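Local coordinates for protein toll-receptor-related 2 (Hydra vulgaris, PDB 4W8H) that probably takes part in Toll-type receptor signalling at the membrane through its cytoplasmic TIR domain, the part described here, at residues 86-91 with 105-110. Sequence-based numbering, arbitrary orientation.
Sequences QIIPIL and TYLDWC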
loop_
_atom_site.group_PDB
_atom_site.type_symbol
_atom_site.label_atom_id
_atom_site.label_comp_id
_atom_site.label_asym_id
_atom_site.label_seq_id
_atom_site.Cartn_x
_atom_site.Cartn_y
_atom_site.Cartn_z
ATOM N N GLN A 86 -3.425 -5.851 8.376
ATOM C CA GLN A 86 -2.188 -5.123 8.606
ATOM C C GLN A 86 -1.932 -4.230 7.430
ATOM O O GLN A 86 -2.086 -4.663 6.275
ATOM C CB GLN A 86 -1.047 -6.098 8.741
ATOM C CG GLN A 86 -1.208 -7.145 9.817
ATOM C CD GLN A 86 0.008 -7.996 9.860
ATOM O OE1 GLN A 86 1.070 -7.558 10.311
ATOM N NE2 GLN A 86 -0.126 -9.250 9.393
ATOM N N ILE A 87 -1.574 -2.983 7.735
ATOM C CA ILE A 87 -1.225 -2.043 6.677
ATOM C C ILE A 87 0.164 -1.459 6.916
ATOM O O ILE A 87 0.649 -1.435 8.060
ATOM C CB ILE A 87 -2.257 -0.924 6.503
ATOM C CG1 ILE A 87 -2.362 -0.039 7.735
ATOM C CG2 ILE A 87 -3.651 -1.467 6.145
ATOM C CD1 ILE A 87 -3.171 1.258 7.472
ATOM N N ILE A 88 0.767 -1.014 5.819
ATOM C CA ILE A 88 2.019 -0.259 5.840
ATOM C C ILE A 88 1.745 1.074 5.188
ATOM O O ILE A 88 1.661 1.148 3.960
ATOM C CB ILE A 88 3.136 -0.990 5.071
ATOM C CG1 ILE A 88 3.402 -2.365 5.661
ATOM C CG2 ILE A 88 4.396 -0.130 5.095
ATOM C CD1 ILE A 88 4.321 -3.191 4.824
ATOM N N PRO A 89 1.516 2.131 5.975
ATOM C CA PRO A 89 1.244 3.434 5.366
ATOM C C PRO A 89 2.552 4.102 4.928
ATOM O O PRO A 89 3.548 4.121 5.678
ATOM C CB PRO A 89 0.638 4.240 6.506
ATOM C CG PRO A 89 0.522 3.319 7.724
ATOM C CD PRO A 89 1.400 2.164 7.445
ATOM N N ILE A 90 2.507 4.598 3.690
ATOM C CA ILE A 90 3.565 5.407 3.114
ATOM C C ILE A 90 3.031 6.807 2.898
ATOM O O ILE A 90 1.994 6.987 2.234
ATOM C CB ILE A 90 4.029 4.862 1.762
ATOM C CG1 ILE A 90 4.709 3.499 1.958
ATOM C CG2 ILE A 90 5.015 5.869 1.098
ATOM C CD1 ILE A 90 5.016 2.789 0.660
ATOM N N LEU A 91 3.714 7.826 3.435
ATOM C CA LEU A 91 3.369 9.205 3.083
ATOM C C LEU A 91 4.140 9.558 1.840
ATOM O O LEU A 91 5.337 9.864 1.904
ATOM C CB LEU A 91 3.635 10.192 4.216
ATOM C CG LEU A 91 3.109 11.615 3.975
ATOM C CD1 LEU A 91 1.607 11.706 4.013
ATOM C CD2 LEU A 91 3.720 12.585 4.971
ATOM N N THR A 105 2.137 5.077 12.909
ATOM C CA THR A 105 3.452 5.333 12.351
ATOM C C THR A 105 3.465 5.011 10.883
ATOM O O THR A 105 2.968 3.970 10.460
ATOM C CB THR A 105 4.461 4.435 13.096
ATOM O OG1 THR A 105 4.414 4.721 14.499
ATOM C CG2 THR A 105 5.874 4.620 12.525
ATOM N N TYR A 106 4.085 5.888 10.087
ATOM C CA TYR A 106 4.163 5.683 8.667
ATOM C C TYR A 106 5.612 5.824 8.176
ATOM O O TYR A 106 6.483 6.374 8.867
ATOM C CB TYR A 106 3.249 6.662 7.901
ATOM C CG TYR A 106 3.403 8.136 8.174
ATOM C CD1 TYR A 106 4.432 8.882 7.638
ATOM C CD2 TYR A 106 2.449 8.798 8.922
ATOM C CE1 TYR A 106 4.540 10.234 7.900
ATOM C CE2 TYR A 106 2.518 10.156 9.166
ATOM C CZ TYR A 106 3.585 10.871 8.648
ATOM O OH TYR A 106 3.665 12.229 8.880
ATOM N N LEU A 107 5.864 5.323 6.976
ATOM C CA LEU A 107 7.121 5.548 6.272
ATOM C C LEU A 107 6.996 6.856 5.493
ATOM O O LEU A 107 6.157 6.966 4.599
ATOM C CB LEU A 107 7.439 4.396 5.313
ATOM C CG LEU A 107 7.528 3.048 5.976
ATOM C CD1 LEU A 107 7.718 1.979 4.929
ATOM C CD2 LEU A 107 8.611 2.983 7.030
ATOM N N ASP A 108 7.863 7.813 5.794
ATOM C CA ASP A 108 7.686 9.157 5.283
ATOM C C ASP A 108 8.598 9.380 4.079
ATOM O O ASP A 108 9.755 9.771 4.242
ATOM C CB ASP A 108 8.006 10.186 6.367
ATOM C CG ASP A 108 7.614 11.604 5.960
ATOM O OD1 ASP A 108 7.282 11.831 4.771
ATOM O OD2 ASP A 108 7.642 12.502 6.837
ATOM N N TRP A 109 8.086 9.184 2.876
ATOM C CA TRP A 109 8.876 9.408 1.651
ATOM C C TRP A 109 9.168 10.885 1.480
ATOM O O TRP A 109 10.180 11.262 0.871
ATOM C CB TRP A 109 8.104 8.873 0.439
ATOM C CG TRP A 109 8.738 9.192 -0.883
ATOM C CD1 TRP A 109 8.385 10.159 -1.730
ATOM C CD2 TRP A 109 9.828 8.493 -1.494
ATOM N NE1 TRP A 109 9.194 10.153 -2.838
ATOM C CE2 TRP A 109 10.081 9.125 -2.711
ATOM C CE3 TRP A 109 10.608 7.406 -1.122
ATOM C CZ2 TRP A 109 11.081 8.705 -3.569
ATOM C CZ3 TRP A 109 11.601 6.988 -1.956
ATOM C CH2 TRP A 109 11.837 7.637 -3.176
ATOM N N CYS A 110 8.340 11.748 2.018
ATOM C CA CYS A 110 8.508 13.177 1.846
ATOM C C CYS A 110 9.670 13.732 2.638
ATOM O O CYS A 110 10.162 14.834 2.320
ATOM C CB CYS A 110 7.236 13.883 2.289
ATOM S SG CYS A 110 5.789 13.447 1.381
#
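Strands 87-91 and 107-108 run parallel, Ile-90 bridging to Leu-107 and Leu-91 to Asp-108, and three backbone hydrogen bonds join the segments: Leu-107 N to Pro-89 O (2.9 Å), Leu-91 N to Leu-107 O (2.8 Å) and, more bent and just past the strand end, Trp-109 N to Leu-91 O (3.0 Å). Proline suits the start of this ladder: its carbonyl accepts from Leu-107, while in place of an N-H its ring sets Pro-89 CG against Thr-105 O at 3.7 Å. Strand 107-108 is one of the two edge strands of the five-stranded parallel sheet, order 2-1-3-4-5, in this flavodoxin-like TIR domain. Leu-107 CD1 reaches obliquely over Ile-88 CG2 (3.9 Å); aliphatic side chains suit this face, where helix 115-127 covers both through Phe-118, Leu-122 and Ile-126. On the other face Tyr-106 (chi1 54°) lays its flat ring alongside the branched Leu-91, Tyr-106 CD1 lying 3.7 Å from Leu-91 CB and Tyr-106 CE1 3.8 Å from Leu-91 CD2. Replacing the ring by an alanine here is likely to leave Leu-91 without its aromatic neighbour and open a gap. Leu-91 CD2 also lies 3.6 Å from Asp-108 OD1, a carboxylate oxygen suited to the turn, where it accepts weak bonds from Cys-110 N and Asp-111 N.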